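Long-range contacts in dihydropteroate synthase 2 (Mycobacterium tuberculosis, PDB 2VP8), which probably lacks dihydropteroate synthase activity, having very low affinity for the pterin pyrophosphate substrate, although it can bind the inhibitor dapsone: residues Arg41-Ile47 with Gly78-Asp83; Leu32-Val37 with Pro116-Ile120; Thr275-Ala280 with Val297-Val301; Arg68-His72 with Trp110-Tyr115. All blocks are in the same frame, centred on the assembly; numbering follows the deposited sequence.

Interaction 1: Arg41-Ile47 with Gly78-Asp83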
loop_
_atom_site.group_PDB
_atom_site.type_symbol
_atom_site.label_atom_id
_atom_site.label_comp_id
_atom_site.label_asym_id
_atom_site.label_seq_id
_atom_site.Cartn_x
_atom_site.Cartn_y
_atom_site.Cartn_z
ATOM N N ARG B 41 -5.653 -4.654 14.133
ATOM C CA ARG B 41 -4.970 -4.733 12.839
ATOM C C ARG B 41 -4.819 -6.186 12.400
ATOM O O ARG B 41 -5.040 -7.112 13.192
ATOM C CB ARG B 41 -3.584 -4.076 12.894
ATOM C CG ARG B 41 -2.630 -4.702 13.893
ATOM C CD ARG B 41 -1.176 -4.372 13.589
ATOM N NE ARG B 41 -0.283 -4.710 14.702
ATOM C CZ ARG B 41 0.141 -5.943 14.980
ATOM N NH1 ARG B 41 -0.243 -6.978 14.228
ATOM N NH2 ARG B 41 0.945 -6.145 16.016
ATOM N N ALA B 42 -4.448 -6.369 11.133
ATOM C CA ALA B 42 -4.036 -7.656 10.607
ATOM C C ALA B 42 -2.795 -8.148 11.363
ATOM O O ALA B 42 -2.029 -7.349 11.919
ATOM C CB ALA B 42 -3.757 -7.545 9.130
ATOM N N LEU B 43 -2.603 -9.461 11.383
ATOM C CA LEU B 43 -1.567 -10.056 12.205
ATOM C C LEU B 43 -0.284 -10.273 11.455
ATOM O O LEU B 43 -0.285 -10.371 10.229
ATOM C CB LEU B 43 -2.033 -11.392 12.773
ATOM C CG LEU B 43 -3.435 -11.416 13.371
ATOM C CD1 LEU B 43 -3.788 -12.850 13.750
ATOM C CD2 LEU B 43 -3.514 -10.448 14.547
ATOM N N ILE B 44 0.805 -10.366 12.214
ATOM C CA ILE B 44 2.148 -10.565 11.678
ATOM C C ILE B 44 2.733 -11.901 12.138
ATOM O O ILE B 44 2.801 -12.180 13.341
ATOM C CB ILE B 44 3.096 -9.453 12.147
ATOM C CG1 ILE B 44 2.537 -8.070 11.785
ATOM C CG2 ILE B 44 4.505 -9.670 11.564
ATOM C CD1 ILE B 44 3.169 -6.932 12.567
ATOM N N MET B 45 3.147 -12.716 11.172
ATOM C CA MET B 45 3.898 -13.941 11.425
ATOM C C MET B 45 5.378 -13.664 11.137
ATOM O O MET B 45 5.755 -13.357 10.010
ATOM C CB MET B 45 3.365 -15.073 10.552
ATOM C CG MET B 45 4.137 -16.361 10.645
ATOM S SD MET B 45 3.605 -17.587 9.422
ATOM C CE MET B 45 2.403 -18.496 10.387
ATOM N N ALA B 46 6.204 -13.746 12.174
ATOM C CA ALA B 46 7.621 -13.442 12.070
ATOM C C ALA B 46 8.427 -14.705 11.791
ATOM O O ALA B 46 8.382 -15.657 12.567
ATOM C CB ALA B 46 8.085 -12.803 13.342
ATOM N N ILE B 47 9.155 -14.709 10.677
ATOM C CA ILE B 47 10.009 -15.832 10.309
ATOM C C ILE B 47 11.289 -15.832 11.146
ATOM O O ILE B 47 12.078 -14.892 11.090
ATOM C CB ILE B 47 10.386 -15.784 8.804
ATOM C CG1 ILE B 47 9.134 -15.831 7.928
ATOM C CG2 ILE B 47 11.352 -16.916 8.445
ATOM C CD1 ILE B 47 9.385 -15.551 6.465
ATOM N N GLY B 78 5.892 -6.541 17.857
ATOM C CA GLY B 78 4.477 -6.893 17.774
ATOM C C GLY B 78 4.117 -8.052 16.868
ATOM O O GLY B 78 3.013 -8.081 16.308
ATOM N N ALA B 79 5.034 -9.007 16.717
ATOM C CA ALA B 79 4.732 -10.233 15.972
ATOM C C ALA B 79 3.634 -11.004 16.694
ATOM O O ALA B 79 3.669 -11.164 17.923
ATOM C CB ALA B 79 5.964 -11.095 15.823
ATOM N N ASP B 80 2.653 -11.470 15.934
ATOM C CA ASP B 80 1.535 -12.189 16.519
ATOM C C ASP B 80 1.825 -13.675 16.514
ATOM O O ASP B 80 1.356 -14.411 17.381
ATOM C CB ASP B 80 0.267 -11.876 15.751
ATOM C CG ASP B 80 -0.109 -10.425 15.851
ATOM O OD1 ASP B 80 -0.511 -9.995 16.964
ATOM O OD2 ASP B 80 0.017 -9.715 14.831
ATOM N N VAL B 81 2.610 -14.095 15.523
ATOM C CA VAL B 81 3.069 -15.461 15.406
ATOM C C VAL B 81 4.577 -15.436 15.199
ATOM O O VAL B 81 5.086 -14.591 14.477
ATOM C CB VAL B 81 2.392 -16.177 14.221
ATOM C CG1 VAL B 81 2.903 -17.600 14.081
ATOM C CG2 VAL B 81 0.873 -16.184 14.387
ATOM N N ILE B 82 5.284 -16.342 15.866
ATOM C CA ILE B 82 6.675 -16.603 15.559
ATOM C C ILE B 82 6.698 -17.912 14.791
ATOM O O ILE B 82 6.291 -18.956 15.300
ATOM C CB ILE B 82 7.564 -16.710 16.834
ATOM C CG1 ILE B 82 7.396 -15.480 17.735
ATOM C CG2 ILE B 82 9.039 -16.908 16.465
ATOM C CD1 ILE B 82 7.838 -14.181 17.106
ATOM N N ASP B 83 7.163 -17.842 13.555
ATOM C CA ASP B 83 7.202 -18.994 12.674
ATOM C C ASP B 83 8.618 -19.561 12.664
ATOM O O ASP B 83 9.514 -18.996 12.038
ATOM C CB ASP B 83 6.744 -18.581 11.272
ATOM C CG ASP B 83 6.651 -19.737 10.323
ATOM O OD1 ASP B 83 5.868 -20.681 10.578
ATOM O OD2 ASP B 83 7.357 -19.692 9.299
#

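Interaction 2: Leu32-Val37 with Pro116-Ile120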
loop_
_atom_site.group_PDB
_atom_site.type_symbol
_atom_site.label_atom_id
_atom_site.label_comp_id
_atom_site.label_asym_id
_atom_site.label_seq_id
_atom_site.Cartn_x
_atom_site.Cartn_y
_atom_site.Cartn_z
ATOM N N LEU B 32 -6.045 -16.075 18.353
ATOM C CA LEU B 32 -5.870 -17.090 17.325
ATOM C C LEU B 32 -5.247 -18.297 17.998
ATOM O O LEU B 32 -4.313 -18.149 18.791
ATOM C CB LEU B 32 -4.956 -16.592 16.209
ATOM C CG LEU B 32 -5.273 -16.917 14.745
ATOM C CD1 LEU B 32 -3.963 -17.023 13.980
ATOM C CD2 LEU B 32 -6.116 -18.183 14.547
ATOM N N CYS B 33 -5.770 -19.483 17.693
ATOM C CA CYS B 33 -5.335 -20.737 18.328
ATOM C C CYS B 33 -5.168 -20.599 19.838
ATOM O O CYS B 33 -4.188 -21.068 20.398
ATOM C CB CYS B 33 -4.031 -21.261 17.707
ATOM S SG CYS B 33 -4.096 -21.530 15.920
ATOM N N GLY B 34 -6.122 -19.939 20.486
ATOM C CA GLY B 34 -6.112 -19.781 21.940
ATOM C C GLY B 34 -5.048 -18.842 22.491
ATOM O O GLY B 34 -4.869 -18.760 23.703
ATOM N N ARG B 35 -4.348 -18.132 21.611
ATOM C CA ARG B 35 -3.300 -17.201 22.027
ATOM C C ARG B 35 -3.663 -15.741 21.759
ATOM O O ARG B 35 -4.257 -15.429 20.724
ATOM C CB ARG B 35 -1.977 -17.514 21.315
ATOM C CG ARG B 35 -1.473 -18.934 21.496
ATOM C CD ARG B 35 -1.033 -19.176 22.910
ATOM N NE ARG B 35 -0.537 -20.531 23.071
ATOM C CZ ARG B 35 -0.351 -21.117 24.241
ATOM N NH1 ARG B 35 -0.628 -20.464 25.361
ATOM N NH2 ARG B 35 0.106 -22.355 24.284
ATOM N N PRO B 36 -3.279 -14.842 22.687
ATOM C CA PRO B 36 -3.451 -13.408 22.487
ATOM C C PRO B 36 -2.773 -12.956 21.203
ATOM O O PRO B 36 -1.637 -13.349 20.908
ATOM C CB PRO B 36 -2.757 -12.790 23.707
ATOM C CG PRO B 36 -1.924 -13.882 24.289
ATOM C CD PRO B 36 -2.655 -15.137 23.988
ATOM N N VAL B 37 -3.486 -12.129 20.452
ATOM C CA VAL B 37 -3.092 -11.739 19.125
ATOM C C VAL B 37 -3.670 -10.329 18.934
ATOM O O VAL B 37 -4.734 -10.017 19.484
ATOM C CB VAL B 37 -3.651 -12.778 18.112
ATOM C CG1 VAL B 37 -4.816 -12.219 17.281
ATOM C CG2 VAL B 37 -2.555 -13.325 17.224
ATOM N N PRO B 116 5.211 -17.400 27.201
ATOM C CA PRO B 116 4.170 -18.408 27.414
ATOM C C PRO B 116 2.917 -18.167 26.577
ATOM O O PRO B 116 2.262 -19.127 26.176
ATOM C CB PRO B 116 3.840 -18.274 28.907
ATOM C CG PRO B 116 5.000 -17.556 29.506
ATOM C CD PRO B 116 5.512 -16.651 28.433
ATOM N N ASP B 117 2.597 -16.904 26.310
ATOM C CA ASP B 117 1.365 -16.553 25.610
ATOM C C ASP B 117 1.577 -16.268 24.123
ATOM O O ASP B 117 0.691 -15.729 23.445
ATOM C CB ASP B 117 0.708 -15.358 26.297
ATOM C CG ASP B 117 0.060 -15.734 27.605
ATOM O OD1 ASP B 117 -0.909 -16.524 27.574
ATOM O OD2 ASP B 117 0.515 -15.248 28.663
ATOM N N GLN B 118 2.752 -16.628 23.616
ATOM C CA GLN B 118 3.095 -16.323 22.234
ATOM C C GLN B 118 2.576 -17.417 21.336
ATOM O O GLN B 118 2.726 -18.592 21.637
ATOM C CB GLN B 118 4.611 -16.181 22.058
ATOM C CG GLN B 118 5.049 -15.856 20.638
ATOM C CD GLN B 118 4.492 -14.538 20.153
ATOM O OE1 GLN B 118 4.690 -13.508 20.788
ATOM N NE2 GLN B 118 3.790 -14.563 19.025
ATOM N N LEU B 119 1.962 -17.040 20.229
ATOM C CA LEU B 119 1.509 -18.048 19.299
ATOM C C LEU B 119 2.701 -18.488 18.461
ATOM O O LEU B 119 3.344 -17.674 17.804
ATOM C CB LEU B 119 0.320 -17.522 18.488
ATOM C CG LEU B 119 -0.189 -18.100 17.174
ATOM C CD1 LEU B 119 -0.224 -19.600 17.130
ATOM C CD2 LEU B 119 -1.558 -17.528 16.916
ATOM N N ILE B 120 3.017 -19.776 18.534
ATOM C CA ILE B 120 4.168 -20.332 17.839
ATOM C C ILE B 120 3.707 -21.204 16.685
ATOM O O ILE B 120 2.826 -22.053 16.850
ATOM C CB ILE B 120 5.054 -21.188 18.787
ATOM C CG1 ILE B 120 5.596 -20.344 19.943
ATOM C CG2 ILE B 120 6.212 -21.831 18.019
ATOM C CD1 ILE B 120 6.056 -21.163 21.135
HETATM O O HOH W 1 -2.484 -18.244 26.133
HETATM O O HOH W 2 0.745 -14.690 19.975
#

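Interaction 3: Thr275-Ala280 with Val297-Val301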
loop_
_atom_site.group_PDB
_atom_site.type_symbol
_atom_site.label_atom_id
_atom_site.label_comp_id
_atom_site.label_asym_id
_atom_site.label_seq_id
_atom_site.Cartn_x
_atom_site.Cartn_y
_atom_site.Cartn_z
ATOM N N THR B 275 1.392 -5.285 0.638
ATOM C CA THR B 275 0.942 -5.587 1.984
ATOM C C THR B 275 -0.287 -4.742 2.260
ATOM O O THR B 275 -1.338 -5.275 2.638
ATOM C CB THR B 275 2.058 -5.327 3.024
ATOM O OG1 THR B 275 3.211 -6.115 2.685
ATOM C CG2 THR B 275 1.591 -5.678 4.434
ATOM N N ALA B 276 -0.152 -3.436 2.019
ATOM C CA ALA B 276 -1.215 -2.465 2.246
ATOM C C ALA B 276 -2.497 -2.903 1.564
ATOM O O ALA B 276 -3.534 -3.060 2.209
ATOM C CB ALA B 276 -0.789 -1.108 1.750
ATOM N N LEU B 277 -2.405 -3.139 0.258
ATOM C CA LEU B 277 -3.528 -3.596 -0.539
ATOM C C LEU B 277 -4.137 -4.883 0.010
ATOM O O LEU B 277 -5.345 -4.974 0.192
ATOM C CB LEU B 277 -3.101 -3.761 -1.998
ATOM C CG LEU B 277 -3.332 -2.538 -2.904
ATOM C CD1 LEU B 277 -2.693 -1.264 -2.368
ATOM C CD2 LEU B 277 -2.872 -2.803 -4.334
ATOM N N ALA B 278 -3.292 -5.865 0.296
ATOM C CA ALA B 278 -3.763 -7.144 0.793
ATOM C C ALA B 278 -4.496 -6.955 2.126
ATOM O O ALA B 278 -5.586 -7.509 2.328
ATOM C CB ALA B 278 -2.600 -8.116 0.938
ATOM N N ALA B 279 -3.898 -6.162 3.022
ATOM C CA ALA B 279 -4.509 -5.849 4.305
ATOM C C ALA B 279 -5.843 -5.117 4.137
ATOM O O ALA B 279 -6.765 -5.330 4.916
ATOM C CB ALA B 279 -3.571 -5.033 5.141
ATOM N N ALA B 280 -5.949 -4.263 3.123
ATOM C CA ALA B 280 -7.169 -3.487 2.919
ATOM C C ALA B 280 -8.295 -4.358 2.380
ATOM O O ALA B 280 -9.467 -4.031 2.534
ATOM C CB ALA B 280 -6.914 -2.307 2.001
ATOM N N VAL B 297 2.696 -0.509 8.417
ATOM C CA VAL B 297 1.804 -0.487 7.261
ATOM C C VAL B 297 0.394 -0.907 7.682
ATOM O O VAL B 297 -0.572 -0.189 7.434
ATOM C CB VAL B 297 2.328 -1.391 6.122
ATOM C CG1 VAL B 297 1.230 -1.681 5.113
ATOM C CG2 VAL B 297 3.532 -0.740 5.441
ATOM N N LEU B 298 0.295 -2.058 8.345
ATOM C CA LEU B 298 -0.971 -2.585 8.856
ATOM C C LEU B 298 -1.674 -1.646 9.825
ATOM O O LEU B 298 -2.898 -1.623 9.888
ATOM C CB LEU B 298 -0.736 -3.927 9.543
ATOM C CG LEU B 298 -0.029 -4.956 8.669
ATOM C CD1 LEU B 298 0.068 -6.265 9.424
ATOM C CD2 LEU B 298 -0.765 -5.143 7.346
ATOM N N GLU B 299 -0.902 -0.890 10.597
ATOM C CA GLU B 299 -1.464 0.128 11.478
ATOM C C GLU B 299 -2.108 1.256 10.664
ATOM O O GLU B 299 -3.176 1.762 11.014
ATOM C CB GLU B 299 -0.393 0.667 12.424
ATOM C CG GLU B 299 -0.054 -0.294 13.550
ATOM C CD GLU B 299 1.110 0.155 14.431
ATOM O OE1 GLU B 299 1.725 1.212 14.172
ATOM O OE2 GLU B 299 1.416 -0.572 15.396
ATOM N N MET B 300 -1.465 1.632 9.564
ATOM C CA MET B 300 -1.949 2.728 8.747
ATOM C C MET B 300 -3.229 2.314 8.016
ATOM O O MET B 300 -4.202 3.078 7.967
ATOM C CB MET B 300 -0.852 3.184 7.785
ATOM C CG MET B 300 -1.235 4.299 6.844
ATOM S SD MET B 300 -1.906 5.782 7.609
ATOM C CE MET B 300 -0.469 6.532 8.372
ATOM N N VAL B 301 -3.221 1.098 7.468
ATOM C CA VAL B 301 -4.394 0.516 6.821
ATOM C C VAL B 301 -5.543 0.480 7.818
ATOM O O VAL B 301 -6.663 0.932 7.527
ATOM C CB VAL B 301 -4.105 -0.906 6.296
ATOM C CG1 VAL B 301 -5.363 -1.544 5.719
ATOM C CG2 VAL B 301 -3.006 -0.863 5.233
#

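Interaction 4: Arg68-His72 with Trp110-Tyr115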
loop_
_atom_site.group_PDB
_atom_site.type_symbol
_atom_site.label_atom_id
_atom_site.label_comp_id
_atom_site.label_asym_id
_atom_site.label_seq_id
_atom_site.Cartn_x
_atom_site.Cartn_y
_atom_site.Cartn_z
ATOM N N ARG B 68 17.567 -16.432 19.324
ATOM C CA ARG B 68 16.905 -15.930 20.522
ATOM C C ARG B 68 16.573 -14.455 20.355
ATOM O O ARG B 68 15.442 -14.031 20.605
ATOM C CB ARG B 68 17.787 -16.123 21.752
ATOM C CG ARG B 68 17.683 -17.482 22.396
ATOM C CD ARG B 68 18.092 -17.420 23.847
ATOM N NE ARG B 68 19.432 -17.945 24.060
ATOM C CZ ARG B 68 20.529 -17.207 24.144
ATOM N NH1 ARG B 68 20.466 -15.886 24.034
ATOM N NH2 ARG B 68 21.694 -17.801 24.343
ATOM N N ASP B 69 17.563 -13.685 19.908
ATOM C CA ASP B 69 17.406 -12.264 19.698
ATOM C C ASP B 69 16.362 -11.984 18.632
ATOM O O ASP B 69 15.540 -11.086 18.799
ATOM C CB ASP B 69 18.740 -11.633 19.310
ATOM C CG ASP B 69 19.707 -11.536 20.473
ATOM O OD1 ASP B 69 19.290 -11.734 21.639
ATOM O OD2 ASP B 69 20.899 -11.248 20.222
ATOM N N ALA B 70 16.396 -12.764 17.549
ATOM C CA ALA B 70 15.418 -12.652 16.461
ATOM C C ALA B 70 14.006 -12.734 17.008
ATOM O O ALA B 70 13.147 -11.924 16.649
ATOM C CB ALA B 70 15.641 -13.730 15.420
ATOM N N VAL B 71 13.780 -13.699 17.898
ATOM C CA VAL B 71 12.484 -13.840 18.552
ATOM C C VAL B 71 12.198 -12.612 19.406
ATOM O O VAL B 71 11.150 -11.985 19.250
ATOM C CB VAL B 71 12.385 -15.134 19.391
ATOM C CG1 VAL B 71 11.089 -15.160 20.208
ATOM C CG2 VAL B 71 12.466 -16.341 18.491
ATOM N N HIS B 72 13.133 -12.250 20.279
ATOM C CA HIS B 72 12.918 -11.123 21.176
ATOM C C HIS B 72 12.530 -9.865 20.413
ATOM O O HIS B 72 11.676 -9.105 20.868
ATOM C CB HIS B 72 14.150 -10.834 22.026
ATOM C CG HIS B 72 14.473 -11.904 23.018
ATOM N ND1 HIS B 72 15.768 -12.277 23.307
ATOM C CD2 HIS B 72 13.676 -12.677 23.789
ATOM C CE1 HIS B 72 15.751 -13.237 24.213
ATOM N NE2 HIS B 72 14.494 -13.497 24.523
ATOM N N TRP B 110 12.358 -23.520 24.339
ATOM C CA TRP B 110 12.860 -22.262 24.877
ATOM C C TRP B 110 11.872 -21.129 24.631
ATOM O O TRP B 110 11.616 -20.319 25.529
ATOM C CB TRP B 110 14.227 -21.880 24.292
ATOM C CG TRP B 110 14.606 -20.482 24.701
ATOM C CD1 TRP B 110 15.191 -20.104 25.879
ATOM C CD2 TRP B 110 14.373 -19.272 23.963
ATOM N NE1 TRP B 110 15.357 -18.744 25.908
ATOM C CE2 TRP B 110 14.864 -18.205 24.748
ATOM C CE3 TRP B 110 13.809 -18.989 22.711
ATOM C CZ2 TRP B 110 14.798 -16.868 24.327
ATOM C CZ3 TRP B 110 13.752 -17.659 22.286
ATOM C CH2 TRP B 110 14.244 -16.617 23.095
ATOM N N LEU B 111 11.331 -21.078 23.415
ATOM C CA LEU B 111 10.450 -19.995 23.002
ATOM C C LEU B 111 9.209 -19.979 23.877
ATOM O O LEU B 111 8.818 -18.929 24.385
ATOM C CB LEU B 111 10.116 -20.135 21.505
ATOM C CG LEU B 111 9.164 -19.264 20.659
ATOM C CD1 LEU B 111 8.825 -17.899 21.235
ATOM C CD2 LEU B 111 9.737 -19.113 19.270
ATOM N N ARG B 112 8.619 -21.156 24.074
ATOM C CA ARG B 112 7.437 -21.317 24.918
ATOM C C ARG B 112 7.749 -20.905 26.358
ATOM O O ARG B 112 6.898 -20.325 27.040
ATOM C CB ARG B 112 6.955 -22.766 24.871
ATOM C CG ARG B 112 5.682 -23.059 25.662
ATOM C CD ARG B 112 4.461 -23.036 24.780
ATOM N NE ARG B 112 4.067 -21.668 24.512
ATOM C CZ ARG B 112 3.379 -21.257 23.451
ATOM N NH1 ARG B 112 2.980 -22.103 22.507
ATOM N NH2 ARG B 112 3.106 -19.965 23.338
ATOM N N GLY B 113 8.972 -21.202 26.803
ATOM C CA GLY B 113 9.426 -20.853 28.144
ATOM C C GLY B 113 9.491 -19.353 28.343
ATOM O O GLY B 113 9.035 -18.843 29.370
ATOM N N ALA B 114 10.045 -18.656 27.348
ATOM C CA ALA B 114 10.282 -17.212 27.415
ATOM C C ALA B 114 8.993 -16.431 27.215
ATOM O O ALA B 114 8.741 -15.430 27.883
ATOM C CB ALA B 114 11.295 -16.807 26.368
ATOM N N TYR B 115 8.174 -16.910 26.286
ATOM C CA TYR B 115 6.945 -16.243 25.933
ATOM C C TYR B 115 5.781 -17.214 25.998
ATOM O O TYR B 115 5.394 -17.787 24.978
ATOM C CB TYR B 115 7.076 -15.668 24.536
ATOM C CG TYR B 115 8.113 -14.578 24.423
ATOM C CD1 TYR B 115 9.353 -14.826 23.843
ATOM C CD2 TYR B 115 7.844 -13.301 24.888
ATOM C CE1 TYR B 115 10.299 -13.820 23.728
ATOM C CE2 TYR B 115 8.775 -12.299 24.784
ATOM C CZ TYR B 115 9.997 -12.557 24.203
ATOM O OH TYR B 115 10.909 -11.538 24.122
HETATM O O HOH W 3 11.040 -9.039 23.373
#

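Interaction 1: Arg41-Ile47 with Gly78-Asp83
Arg41 and Asp80 reach for each other from opposite directions and meet in a salt bridge, Arg41 NH1 to Asp80 OD2 at 2.8 Å. The carboxylate offers the lone pair on the side of its other oxygen, and OD2 lies nearly in the guanidinium plane, although the two flat groups are turned 52° apart. With its anti lone pair the same oxygen takes the backbone N of Ile44, 2.8 Å from OD2, so two donors fix its position; OD1 is held by the backbone N of Ala38. In Arg41, CG lies between the backbone N and the carbonyl carbon (chi1 60°), and from there the chain runs extended to NE. Its NH2 then bonds the carbonyl O of Gly78 at 2.8 Å, tilted out of the guanidinium plane, while Ile44 CD1 lies over one face, toward its rim.

Further along, Ile44 O accepts from both Asp80 N and Val81 N, and a parallel ladder follows, with Ala46 N to Val81 O at 2.7 Å. On one face of the sheet Met45 CG rests on Asp83 CB (3.5 Å) and its CE on Val81 CG1; on the other, Ala46 CB meets Ala79 CB and Ile82 CD1. The Asp83 carboxylate is taken by Ser121, Asn142 and Arg287. Strand 43-49, helix 65-76 and strand 81-85 thus form a beta-alpha-beta crossover, the repeating element of the TIM barrel that the pterin-binding family shares.

Interaction 2: Leu32-Val37 with Pro116-Ile120
Leu119, near the N-terminal end of a barrel strand, is covered by a two-stranded beta-hairpin whose two-residue loop forms a type I' turn from Leu32 to Arg35. The hairpin illustrates how an extra element can lie against the end of a barrel without joining its sheet. Inside it, Leu32 and Arg35 bond each other twice through their backbones.

Apolar contact dominates. Leu119 sends its branch under the turn, CG anti to the backbone N (chi1 162°), which places CD2 3.6 Å from Leu32 CB and CD1 near Cys33 CB. Val37 CG2 also approaches CD2, more loosely. The methylene part of Arg35 lies over the root of the same leucine, Arg35 CB to Leu119 CB being 3.6 Å. On the outer side, Pro36 CG packs on Asp117 CB at 3.6 Å, the two side chains roughly at right angles.

Across the contact the charges stay apart. The Arg35 chain bends at chi2 (-69°), and its NH2 forms a direct salt bridge outside the two segments, with Asp139. Pro116 O sits over one guanidinium face, but the angle is too poor for a hydrogen bond. Arg35 NH1 and Asp117 OD1 are 4.5 Å apart, beyond a salt bridge, and a water spans them, accepting from Arg35 NH1 at 3.0 Å and donating to Asp117 OD1.

Backbone polar groups are joined in the same indirect way: a second water donates to Pro36 O and accepts from Leu119 N, 2.7 Å from the nitrogen.

Interaction 3: Thr275-Ala280 with Val297-Val301
Thr275, Ala279 and Leu298 meet between two helices of the TIM barrel's outer layer, and the flat group beside them is the ring of Phe286, from strand 285-288, which touches all three; the interface itself is built from aliphatic groups, with no ring, amide or carboxylate lying across it. It is an example of larger aliphatic side chains, Val297, Leu298 and Val301, packing on a surface of small residues given by Ala276, Ala279 and Ala280. The axes of the segments pass 9.3 Å apart at 45°.

Leu298 CD2 fits between two residues one turn apart, 3.6 Å from Ala279 CB and 3.8 Å from Thr275 CG2. The Thr275 methyl can face this way because its hydroxyl is turned beside the backbone N (chi1 -57°), where it bonds Thr271 O within its own helix. Val297 contributes CG1, which lies near Ala276 CB at 4.0 Å.

Around the same helices the second subunit of the homodimer packs: its Leu277 touches Ala276 and its Glu269 touches Val297, so this buried pair also borders the dimer interface.

Val301 reaches Ala276 and Ala280, also one turn apart, with both branches in use: its CG2 lies 3.8 Å from Ala276 O, while its CG1 rests 3.8 Å from Ala280 N.

Interaction 4: Arg68-His72 with Trp110-Tyr115
Arg68 lays its aliphatic chain, not its guanidinium, on the indole of Trp110. Arg68 CG stands 3.6 Å from the centroid of the six-membered ring and 14° off its normal, a CH-pi contact squarely over the face. The chain then bends at chi3, and the guanidinium plane ends 57° from that of the ring. Ala114 CB, from Trp110's own helix, lies over the opposite face toward its rim, leaving the indole between an arginine stem and a methyl group.

His72 and Tyr115 complete an aromatic cluster in which no two rings stack. His72 NE2 comes to the edge of the indole, 3.4 Å from Trp110 CZ2, with the two rings oblique to one another. The Tyr115 ring meets the imidazole rim to rim: Tyr115 OH lies near the plane of the His72 ring, close to CD2. A water links that hydroxyl to the backbone, 2.6 Å from Tyr115 OH, and donates to His72 O.

Beneath the cluster, on the side of the sheet, Val71 and Leu111 are the buried pair. With CG1 anti to the backbone N (chi1 172°), Val71 sets this methyl 3.7 Å from Leu111 CD1 and 3.8 Å from Tyr115 CE1, while its CB approaches the Trp110 edge. Ile82 of strand 81-85 touches both Val71 and Leu111.

Large side chains fill the distance between axes 11.4 Å apart, joining helices 65-76 and 98-114, which flank strand 81-85 as consecutive members of the outer helical layer of a TIM barrel.

In the fold
From the N terminus, the hairpin 32-37 opens the longest loop, closed only when 116-120 packs beneath it in interaction 2. Interactions 1 and 4 both nest inside that loop and cross each other: 41-47 opens first, 68-72 second, 78-83 then closes interaction 1, and 110-115 closes interaction 4. The crossing follows from the alternation of strand and helix, and Ile82 of interaction 1 is where the two contacts touch. Interaction 3 comes later, in series, and ties helices 267-280 and 291-306 around strand 285-288. That strand pairs with 43-49, and Leu298 packs on Ala42 and Ile44, which connects interaction 3 to interaction 1.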